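Local coordinates for protein CalS11 (Micromonospora echinospora, PDB 3TOS) that binds S-adenosyl-L-homocysteine and glutamic acid and probably acts as an O-methyltransferase in calicheamicin biosynthesis, at residues Leu57-Leu62 with Leu185-Leu190; Ile73-Phe76 with Arg82-Gly85; Arg242-Pro245 with Ala251-Arg254. All blocks are in the same frame, centred on the assembly; numbering follows the deposited sequence. Where two conformers were deposited one is given.

Interaction 1: residues Leu57-Leu62 with Leu185-Leu190; sequences LSMDAL and LAYFDL. With SAH (S-adenosyl-L-homocysteine), chain O.
M59 and L62 of helix 50-65 pack against Y187 of strand 183-188. This is a helix-on-sheet contact of the Rossmann-like methyltransferase fold. The short axes of helix 57-62 and strand 185-188 pass 11.2 Å apart and run roughly antiparallel, at 147°. The gap between them is filled by side chains alone, with no hydrogen bond across it. The tight part lies round the Y187 ring. M59 is a selenomethionine whose chain bends at chi2 and chi3, which brings its end to the tyrosine. Its CE comes within 3.5 Å of Y187 CE2. Its SE sits 4.2 Å from the centroid of the Y187 ring, in an oblique Met-aromatic contact. L62 approaches differently: its CD1 lies at the ring edge, in the ring plane, 3.8 Å from Y187 CE2. The looser part is toward the start of the strand, where L62 CB and L185 CD2 are 4.2 Å apart. No solvent side opens here, since all four touching residues are buried. The buried hydroxyl of Y187 is satisfied by a hydrogen bond to D216, a residue of the glutamic acid and sodium sites. The H83 ring also meets the Y187 ring edge-to-face. A leucine at Y187 would probably leave the D216 carboxylate without its hydroxyl partner and open a gap beside the M59 selenium. Beyond the strand end the chain enters the cofactor pocket. With CG anti to the backbone N (chi1 -160°), the D189 carboxylate points to the ligand, and its OD2 accepts a 2.7 Å hydrogen bond from the SAH amino atom N.

Interaction 2: residues Ile73-Phe76 with Arg82-Gly85; sequences IMEF and RHLG. With SAH (S-adenosyl-L-homocysteine), chain O.
E75 reaches from strand 72-76 to H83 and L84 in the first turn of helix 82-94. All three residues are buried. The E75 side chain starts in an apolar setting, with CB 3.9 Å from L84 CD2. From there it runs straight: CG is anti to the backbone N (chi1 -178°) and the chain stays extended beyond it. This carries the carboxylate to the amino end of SAH. CD lies in the plane of the H83 ring, at its edge. OE1 keeps L84 CD2 as a neighbour and accepts a 2.6 Å hydrogen bond from a water. That water also accepts from the backbone N of H83 and, weakly, from SAH N. OE2 accepts a hydrogen bond from H83 ND1 at 2.6 Å, with an N-H...O angle of 153°. The nitrogen comes from the syn side but 31° out of the carboxylate plane. SAH N stands 2.9 Å from the same OE2. H83 is held at its other nitrogen too, where NE2 is hydrogen-bonded to D55. With its rotation fixed in this way, the imidazole turns one face to the ligand, and SAH OXT sits over its middle, 3.3 Å above the plane of the H83 ring. R82 grips the same oxygen edge-on: its NE donates to SAH OXT at 3.0 Å and its NH2 donates a second bond. The strand, the turn and the helix open a beta-alpha-beta unit. An acidic residue near the end of the first strand, facing the amino acid part of the cofactor, is characteristic of class I S-adenosylmethionine-dependent methyltransferases.

Interaction 3: residues Arg242-Pro245 with Ala251-Arg254; sequences RLLP and AYLR
R242 and Y252 form an antiparallel hydrogen-bonded pair, and two backbone bonds join them. R242 N donates to Y252 O at 2.8 Å, and Y252 N donates back to R242 O at 2.9 Å. R242 O also takes a CA-H...O contact from A251 CA, 3.2 Å away. The apolar contacts gather on the Y252 ring. Its CG stands between the backbone N and the carbonyl carbon (chi1 70°), a crowded placement that swings the ring across to the partner strand. R242 CB lies over one face of that ring, 4.2 Å from its centroid, as a CH-pi contact. The L244 and Y252 side chains cross at about a right angle, with L244 CD2 3.8 Å from Y252 CE1. One water adds a polar link. It donates to L243 O at 2.6 Å and lies 2.8 Å from Y252 OH, which is also hydrogen-bonded to Q65 at the end of helix 50-65. The polar end of R242 turns away from the hairpin, and its NH1 bonds to the backbone O of K209 of a neighbouring subunit. L243 makes backbone hydrogen bonds to that subunit as well. Strand 251-254 pairs with strand 211-215 on its other side. The two segments therefore form a beta hairpin that ends the mixed Rossmann-like sheet of this chain and meets another subunit.

All three interactions reach the same mixed sheet. Strands 72-76, 183-188, 211-215, 251-254 and 242-243 lie next to one another in that order. Interaction 2 is nested along the chain inside the loop closed by interaction 1, and interaction 3 follows both. The centres of interactions 1 and 2 are about 8 Å apart. Their strands are paired, M59 packs on H83, and both touch SAH. Interaction 3 lies about 10 Å from interaction 1, centre to centre, and touches it where L62 meets Y252 and L244 meets S58 and A61. The centres of interactions 2 and 3 are about 17 Å apart, without touching. Helix 50-65 thus packs on H83 of the cofactor pocket and on the C-terminal hairpin at a subunit contact.

Interaction 1: residues Leu57-Leu62 with Leu185-Leu190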
loop_
_atom_site.group_PDB
_atom_site.type_symbol
_atom_site.label_atom_id
_atom_site.label_comp_id
_atom_site.label_asym_id
_atom_site.label_seq_id
_atom_site.Cartn_x
_atom_site.Cartn_y
_atom_site.Cartn_z
ATOM N N LEU B 57 1.359 -21.679 -17.871
ATOM C CA LEU B 57 1.466 -20.566 -16.983
ATOM C C LEU B 57 0.056 -20.158 -16.512
ATOM O O LEU B 57 -0.127 -19.690 -15.389
ATOM C CB LEU B 57 2.173 -19.390 -17.658
ATOM C CG LEU B 57 3.649 -19.637 -18.006
ATOM C CD1 LEU B 57 4.140 -18.488 -18.867
ATOM C CD2 LEU B 57 4.467 -19.780 -16.714
ATOM N N SER B 58 -0.967 -20.261 -17.401
ATOM C CA SER B 58 -2.341 -19.902 -16.998
ATOM C C SER B 58 -2.885 -20.900 -15.961
ATOM O O SER B 58 -3.503 -20.472 -14.966
ATOM C CB SER B 58 -3.290 -19.882 -18.202
ATOM O OG SER B 58 -2.946 -18.754 -18.997
HETATM N N MSE B 59 -2.624 -22.196 -16.138
HETATM C CA MSE B 59 -3.039 -23.175 -15.114
HETATM C C MSE B 59 -2.368 -22.902 -13.770
HETATM O O MSE B 59 -3.017 -23.036 -12.706
HETATM C CB MSE B 59 -2.782 -24.607 -15.570
HETATM C CG MSE B 59 -3.575 -25.044 -16.816
HETATM SE SE MSE B 59 -5.502 -24.741 -16.740
HETATM C CE MSE B 59 -5.613 -23.099 -17.790
ATOM N N ASP B 60 -1.090 -22.533 -13.824
ATOM C CA ASP B 60 -0.363 -22.183 -12.623
ATOM C C ASP B 60 -0.966 -20.944 -11.947
ATOM O O ASP B 60 -1.070 -20.900 -10.715
ATOM C CB ASP B 60 1.137 -21.943 -12.940
ATOM C CG ASP B 60 1.897 -21.461 -11.759
ATOM O OD1 ASP B 60 2.127 -22.281 -10.871
ATOM O OD2 ASP B 60 2.325 -20.293 -11.719
ATOM N N ALA B 61 -1.386 -19.953 -12.742
ATOM C CA ALA B 61 -1.982 -18.737 -12.182
ATOM C C ALA B 61 -3.320 -19.075 -11.498
ATOM O O ALA B 61 -3.600 -18.566 -10.398
ATOM C CB ALA B 61 -2.220 -17.698 -13.289
ATOM N N LEU B 62 -4.140 -19.932 -12.116
ATOM C CA LEU B 62 -5.416 -20.314 -11.465
ATOM C C LEU B 62 -5.159 -21.111 -10.184
ATOM O O LEU B 62 -5.772 -20.827 -9.124
ATOM C CB LEU B 62 -6.294 -21.162 -12.390
ATOM C CG LEU B 62 -6.748 -20.434 -13.673
ATOM C CD1 LEU B 62 -7.520 -21.452 -14.514
ATOM C CD2 LEU B 62 -7.703 -19.203 -13.393
ATOM N N LEU B 185 -11.407 -25.206 -7.434
ATOM C CA LEU B 185 -11.195 -24.755 -8.818
ATOM C C LEU B 185 -12.000 -25.688 -9.729
ATOM O O LEU B 185 -11.853 -26.907 -9.677
ATOM C CB LEU B 185 -9.682 -24.773 -9.184
ATOM C CG LEU B 185 -9.292 -24.552 -10.661
ATOM C CD1 LEU B 185 -9.782 -23.165 -11.142
ATOM C CD2 LEU B 185 -7.783 -24.709 -10.800
ATOM N N ALA B 186 -12.893 -25.115 -10.525
ATOM C CA ALA B 186 -13.741 -25.848 -11.479
ATOM C C ALA B 186 -13.368 -25.334 -12.853
ATOM O O ALA B 186 -13.595 -24.136 -13.162
ATOM C CB ALA B 186 -15.210 -25.591 -11.216
ATOM N N TYR B 187 -12.689 -26.198 -13.646
ATOM C CA TYR B 187 -12.216 -25.826 -14.983
ATOM C C TYR B 187 -13.143 -26.381 -16.054
ATOM O O TYR B 187 -13.162 -27.582 -16.325
ATOM C CB TYR B 187 -10.744 -26.272 -15.185
ATOM C CG TYR B 187 -10.153 -25.515 -16.360
ATOM C CD1 TYR B 187 -10.275 -25.996 -17.679
ATOM C CD2 TYR B 187 -9.512 -24.285 -16.175
ATOM C CE1 TYR B 187 -9.822 -25.240 -18.762
ATOM C CE2 TYR B 187 -9.029 -23.542 -17.241
ATOM C CZ TYR B 187 -9.195 -24.015 -18.519
ATOM O OH TYR B 187 -8.719 -23.259 -19.582
ATOM N N PHE B 188 -13.910 -25.500 -16.687
ATOM C CA PHE B 188 -14.831 -25.931 -17.737
ATOM C C PHE B 188 -14.177 -25.934 -19.100
ATOM O O PHE B 188 -13.832 -24.871 -19.651
ATOM C CB PHE B 188 -16.028 -24.955 -17.768
ATOM C CG PHE B 188 -16.996 -25.208 -16.656
ATOM C CD1 PHE B 188 -16.761 -24.703 -15.360
ATOM C CD2 PHE B 188 -18.139 -25.923 -16.903
ATOM C CE1 PHE B 188 -17.670 -24.955 -14.303
ATOM C CE2 PHE B 188 -19.050 -26.169 -15.892
ATOM C CZ PHE B 188 -18.835 -25.662 -14.552
ATOM N N ASP B 189 -14.073 -27.107 -19.676
ATOM C CA ASP B 189 -13.511 -27.257 -21.018
ATOM C C ASP B 189 -14.274 -28.307 -21.821
ATOM O O ASP B 189 -13.683 -29.158 -22.526
ATOM C CB ASP B 189 -12.021 -27.639 -20.958
ATOM C CG ASP B 189 -11.290 -27.348 -22.256
ATOM O OD1 ASP B 189 -11.910 -26.798 -23.177
ATOM O OD2 ASP B 189 -10.078 -27.677 -22.339
ATOM N N LEU B 190 -15.606 -28.224 -21.761
ATOM C CA LEU B 190 -16.456 -29.173 -22.499
ATOM C C LEU B 190 -16.886 -28.636 -23.830
ATOM O O LEU B 190 -17.400 -29.423 -24.657
ATOM C CB LEU B 190 -17.755 -29.455 -21.703
ATOM C CG LEU B 190 -17.601 -29.982 -20.273
ATOM C CD1 LEU B 190 -18.883 -29.633 -19.495
ATOM C CD2 LEU B 190 -17.457 -31.509 -20.349
HETATM N N SAH O . -8.869 -29.979 -21.465
HETATM C CA SAH O . -8.376 -30.654 -22.709
HETATM C CB SAH O . -9.267 -30.407 -23.914
HETATM C CG SAH O . -10.668 -31.028 -23.742
HETATM S SD SAH O . -11.467 -31.151 -25.329
HETATM C C SAH O . -6.987 -30.082 -22.986
HETATM O O SAH O . -6.306 -30.508 -23.968
HETATM O OXT SAH O . -6.455 -29.286 -22.201
HETATM C "C5'" SAH O . -13.212 -31.245 -24.896
HETATM C "C4'" SAH O . -13.601 -32.525 -24.081
HETATM O "O4'" SAH O . -14.923 -32.345 -23.554
HETATM C "C3'" SAH O . -13.669 -33.734 -25.025
HETATM O "O3'" SAH O . -12.690 -34.730 -24.635
HETATM C "C2'" SAH O . -15.111 -34.192 -24.884
HETATM O "O2'" SAH O . -15.307 -35.620 -24.935
HETATM C "C1'" SAH O . -15.501 -33.618 -23.501
HETATM N N9 SAH O . -16.969 -33.464 -23.353
HETATM C C8 SAH O . -17.799 -32.646 -24.052
HETATM N N7 SAH O . -19.057 -32.907 -23.614
HETATM C C5 SAH O . -19.032 -33.874 -22.674
HETATM C C6 SAH O . -20.042 -34.555 -21.855
HETATM N N6 SAH O . -21.355 -34.282 -22.031
HETATM N N1 SAH O . -19.584 -35.479 -20.974
HETATM C C2 SAH O . -18.253 -35.753 -20.827
HETATM N N3 SAH O . -17.275 -35.219 -21.592
HETATM C C4 SAH O . -17.654 -34.229 -22.476
#

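Interaction 2: residues Ile73-Phe76 with Arg82-Gly85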
loop_
_atom_site.group_PDB
_atom_site.type_symbol
_atom_site.label_atom_id
_atom_site.label_comp_id
_atom_site.label_asym_id
_atom_site.label_seq_id
_atom_site.Cartn_x
_atom_site.Cartn_y
_atom_site.Cartn_z
ATOM N N ILE B 73 -9.883 -29.870 -7.114
ATOM C CA ILE B 73 -9.741 -29.331 -8.485
ATOM C C ILE B 73 -10.499 -30.290 -9.398
ATOM O O ILE B 73 -10.263 -31.523 -9.348
ATOM C CB ILE B 73 -8.235 -29.278 -8.924
ATOM C CG1 ILE B 73 -7.493 -28.302 -8.005
ATOM C CG2 ILE B 73 -8.151 -28.821 -10.412
ATOM C CD1 ILE B 73 -5.936 -28.381 -8.211
HETATM N N MSE B 74 -11.442 -29.729 -10.164
HETATM C CA MSE B 74 -12.191 -30.505 -11.163
HETATM C C MSE B 74 -11.978 -29.958 -12.551
HETATM O O MSE B 74 -12.010 -28.730 -12.727
HETATM C CB MSE B 74 -13.693 -30.477 -10.845
HETATM C CG MSE B 74 -14.015 -31.194 -9.538
HETATM SE SE MSE B 74 -15.960 -31.209 -9.367
HETATM C CE MSE B 74 -15.965 -32.491 -7.952
ATOM N N GLU B 75 -11.751 -30.843 -13.547
ATOM C CA GLU B 75 -11.731 -30.423 -14.957
ATOM C C GLU B 75 -12.844 -31.159 -15.638
ATOM O O GLU B 75 -12.944 -32.371 -15.502
ATOM C CB GLU B 75 -10.397 -30.706 -15.668
ATOM C CG GLU B 75 -10.520 -30.166 -17.133
ATOM C CD GLU B 75 -9.250 -30.300 -17.927
ATOM O OE1 GLU B 75 -8.571 -31.365 -17.822
ATOM O OE2 GLU B 75 -8.954 -29.367 -18.675
ATOM N N PHE B 76 -13.716 -30.422 -16.315
ATOM C CA PHE B 76 -14.770 -31.029 -17.117
ATOM C C PHE B 76 -14.309 -30.902 -18.575
ATOM O O PHE B 76 -14.325 -29.805 -19.177
ATOM C CB PHE B 76 -16.084 -30.293 -16.885
ATOM C CG PHE B 76 -16.365 -30.072 -15.415
ATOM C CD1 PHE B 76 -16.668 -31.148 -14.576
ATOM C CD2 PHE B 76 -16.287 -28.777 -14.873
ATOM C CE1 PHE B 76 -16.894 -30.919 -13.168
ATOM C CE2 PHE B 76 -16.452 -28.556 -13.496
ATOM C CZ PHE B 76 -16.800 -29.649 -12.647
ATOM N N ARG B 82 -3.864 -32.961 -20.774
ATOM C CA ARG B 82 -2.906 -31.858 -20.635
ATOM C C ARG B 82 -2.980 -31.135 -19.297
ATOM O O ARG B 82 -1.968 -30.917 -18.614
ATOM C CB ARG B 82 -3.203 -30.818 -21.725
ATOM C CG ARG B 82 -2.270 -29.585 -21.586
ATOM C CD ARG B 82 -2.404 -28.557 -22.738
ATOM N NE ARG B 82 -3.794 -28.105 -22.893
ATOM C CZ ARG B 82 -4.187 -27.063 -23.631
ATOM N NH1 ARG B 82 -3.289 -26.298 -24.257
ATOM N NH2 ARG B 82 -5.492 -26.727 -23.666
ATOM N N HIS B 83 -4.185 -30.687 -18.949
ATOM C CA HIS B 83 -4.336 -29.915 -17.721
ATOM C C HIS B 83 -4.185 -30.765 -16.458
ATOM O O HIS B 83 -3.715 -30.262 -15.444
ATOM C CB HIS B 83 -5.690 -29.200 -17.701
ATOM C CG HIS B 83 -5.792 -28.103 -18.713
ATOM N ND1 HIS B 83 -6.997 -27.690 -19.203
ATOM C CD2 HIS B 83 -4.844 -27.307 -19.286
ATOM C CE1 HIS B 83 -6.795 -26.692 -20.069
ATOM N NE2 HIS B 83 -5.498 -26.437 -20.121
ATOM N N LEU B 84 -4.577 -32.056 -16.495
ATOM C CA LEU B 84 -4.482 -32.890 -15.284
ATOM C C LEU B 84 -3.020 -33.143 -14.957
ATOM O O LEU B 84 -2.633 -33.111 -13.792
ATOM C CB LEU B 84 -5.186 -34.239 -15.460
ATOM C CG LEU B 84 -6.702 -34.190 -15.749
ATOM C CD1 LEU B 84 -7.375 -35.564 -15.733
ATOM C CD2 LEU B 84 -7.434 -33.173 -14.855
ATOM N N GLY B 85 -2.204 -33.351 -16.004
ATOM C CA GLY B 85 -0.738 -33.498 -15.860
ATOM C C GLY B 85 -0.215 -32.257 -15.193
ATOM O O GLY B 85 0.564 -32.333 -14.236
HETATM N N SAH O . -8.869 -29.979 -21.465
HETATM C CA SAH O . -8.376 -30.654 -22.709
HETATM C CB SAH O . -9.267 -30.407 -23.914
HETATM C CG SAH O . -10.668 -31.028 -23.742
HETATM S SD SAH O . -11.467 -31.151 -25.329
HETATM C C SAH O . -6.987 -30.082 -22.986
HETATM O O SAH O . -6.306 -30.508 -23.968
HETATM O OXT SAH O . -6.455 -29.286 -22.201
HETATM C "C5'" SAH O . -13.212 -31.245 -24.896
HETATM C "C4'" SAH O . -13.601 -32.525 -24.081
HETATM O "O4'" SAH O . -14.923 -32.345 -23.554
HETATM C "C3'" SAH O . -13.669 -33.734 -25.025
HETATM O "O3'" SAH O . -12.690 -34.730 -24.635
HETATM C "C2'" SAH O . -15.111 -34.192 -24.884
HETATM O "O2'" SAH O . -15.307 -35.620 -24.935
HETATM C "C1'" SAH O . -15.501 -33.618 -23.501
HETATM N N9 SAH O . -16.969 -33.464 -23.353
HETATM C C8 SAH O . -17.799 -32.646 -24.052
HETATM N N7 SAH O . -19.057 -32.907 -23.614
HETATM C C5 SAH O . -19.032 -33.874 -22.674
HETATM C C6 SAH O . -20.042 -34.555 -21.855
HETATM N N6 SAH O . -21.355 -34.282 -22.031
HETATM N N1 SAH O . -19.584 -35.479 -20.974
HETATM C C2 SAH O . -18.253 -35.753 -20.827
HETATM N N3 SAH O . -17.275 -35.219 -21.592
HETATM C C4 SAH O . -17.654 -34.229 -22.476
HETATM O O HOH W 1 -6.779 -31.899 -19.664
#

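Interaction 3: residues Arg242-Pro245 with Ala251-Arg254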
loop_
_atom_site.group_PDB
_atom_site.type_symbol
_atom_site.label_atom_id
_atom_site.label_comp_id
_atom_site.label_asym_id
_atom_site.label_seq_id
_atom_site.Cartn_x
_atom_site.Cartn_y
_atom_site.Cartn_z
ATOM N N ARG B 242 -12.792 -12.417 -15.653
ATOM C CA ARG B 242 -11.478 -11.827 -15.890
ATOM C C ARG B 242 -10.685 -12.685 -16.844
ATOM O O ARG B 242 -10.935 -13.884 -16.981
ATOM C CB ARG B 242 -10.690 -11.736 -14.582
ATOM C CG ARG B 242 -11.294 -10.751 -13.592
ATOM C CD ARG B 242 -11.057 -9.297 -14.097
ATOM N NE ARG B 242 -11.660 -8.323 -13.179
ATOM C CZ ARG B 242 -12.921 -7.834 -13.256
ATOM N NH1 ARG B 242 -13.761 -8.247 -14.222
ATOM N NH2 ARG B 242 -13.332 -6.920 -12.341
ATOM N N LEU B 243 -9.736 -12.026 -17.522
ATOM C CA LEU B 243 -8.670 -12.687 -18.269
ATOM C C LEU B 243 -7.375 -12.563 -17.503
ATOM O O LEU B 243 -7.216 -11.619 -16.716
ATOM C CB LEU B 243 -8.415 -11.933 -19.601
ATOM C CG LEU B 243 -9.547 -11.943 -20.644
ATOM C CD1 LEU B 243 -9.042 -11.178 -21.878
ATOM C CD2 LEU B 243 -9.935 -13.349 -21.012
ATOM N N LEU B 244 -6.417 -13.467 -17.761
ATOM C CA LEU B 244 -5.026 -13.167 -17.444
ATOM C C LEU B 244 -4.525 -12.293 -18.627
ATOM O O LEU B 244 -4.650 -12.732 -19.766
ATOM C CB LEU B 244 -4.210 -14.484 -17.381
ATOM C CG LEU B 244 -4.777 -15.445 -16.315
ATOM C CD1 LEU B 244 -4.130 -16.809 -16.394
ATOM C CD2 LEU B 244 -4.666 -14.851 -14.881
ATOM N N PRO B 245 -4.026 -11.040 -18.378
ATOM C CA PRO B 245 -3.783 -10.095 -19.476
ATOM C C PRO B 245 -2.941 -10.694 -20.601
ATOM O O PRO B 245 -1.943 -11.390 -20.308
ATOM C CB PRO B 245 -3.027 -8.950 -18.787
ATOM C CG PRO B 245 -3.572 -8.933 -17.379
ATOM C CD PRO B 245 -3.915 -10.387 -17.048
ATOM N N ALA B 251 -11.216 -17.505 -19.254
ATOM C CA ALA B 251 -11.946 -16.472 -18.545
ATOM C C ALA B 251 -12.320 -17.083 -17.198
ATOM O O ALA B 251 -12.755 -18.237 -17.150
ATOM C CB ALA B 251 -13.194 -16.106 -19.298
ATOM N N TYR B 252 -12.169 -16.329 -16.115
ATOM C CA TYR B 252 -12.419 -16.940 -14.814
ATOM C C TYR B 252 -13.022 -15.928 -13.872
ATOM O O TYR B 252 -12.838 -14.729 -14.003
ATOM C CB TYR B 252 -11.098 -17.502 -14.205
ATOM C CG TYR B 252 -10.114 -16.454 -13.773
ATOM C CD1 TYR B 252 -9.304 -15.781 -14.702
ATOM C CD2 TYR B 252 -9.953 -16.168 -12.418
ATOM C CE1 TYR B 252 -8.404 -14.815 -14.291
ATOM C CE2 TYR B 252 -9.058 -15.201 -11.998
ATOM C CZ TYR B 252 -8.290 -14.522 -12.945
ATOM O OH TYR B 252 -7.400 -13.580 -12.487
ATOM N N LEU B 253 -13.794 -16.452 -12.934
ATOM C CA LEU B 253 -14.402 -15.613 -11.898
ATOM C C LEU B 253 -14.083 -16.180 -10.502
ATOM O O LEU B 253 -13.850 -17.374 -10.335
ATOM C CB LEU B 253 -15.912 -15.533 -12.138
ATOM C CG LEU B 253 -16.701 -16.839 -12.028
ATOM C CD1 LEU B 253 -17.142 -17.054 -10.552
ATOM C CD2 LEU B 253 -17.936 -16.692 -12.920
ATOM N N ARG B 254 -14.143 -15.315 -9.500
ATOM C CA ARG B 254 -13.923 -15.684 -8.102
ATOM C C ARG B 254 -15.320 -15.690 -7.525
ATOM O O ARG B 254 -15.976 -14.627 -7.441
ATOM C CB ARG B 254 -13.039 -14.656 -7.383
ATOM C CG ARG B 254 -12.618 -15.036 -5.964
ATOM C CD ARG B 254 -11.331 -14.288 -5.645
ATOM N NE ARG B 254 -10.872 -14.381 -4.267
ATOM C CZ ARG B 254 -11.212 -13.530 -3.306
ATOM N NH1 ARG B 254 -12.067 -12.535 -3.548
ATOM N NH2 ARG B 254 -10.694 -13.668 -2.104
HETATM O O HOH W 2 -6.444 -11.579 -14.182
#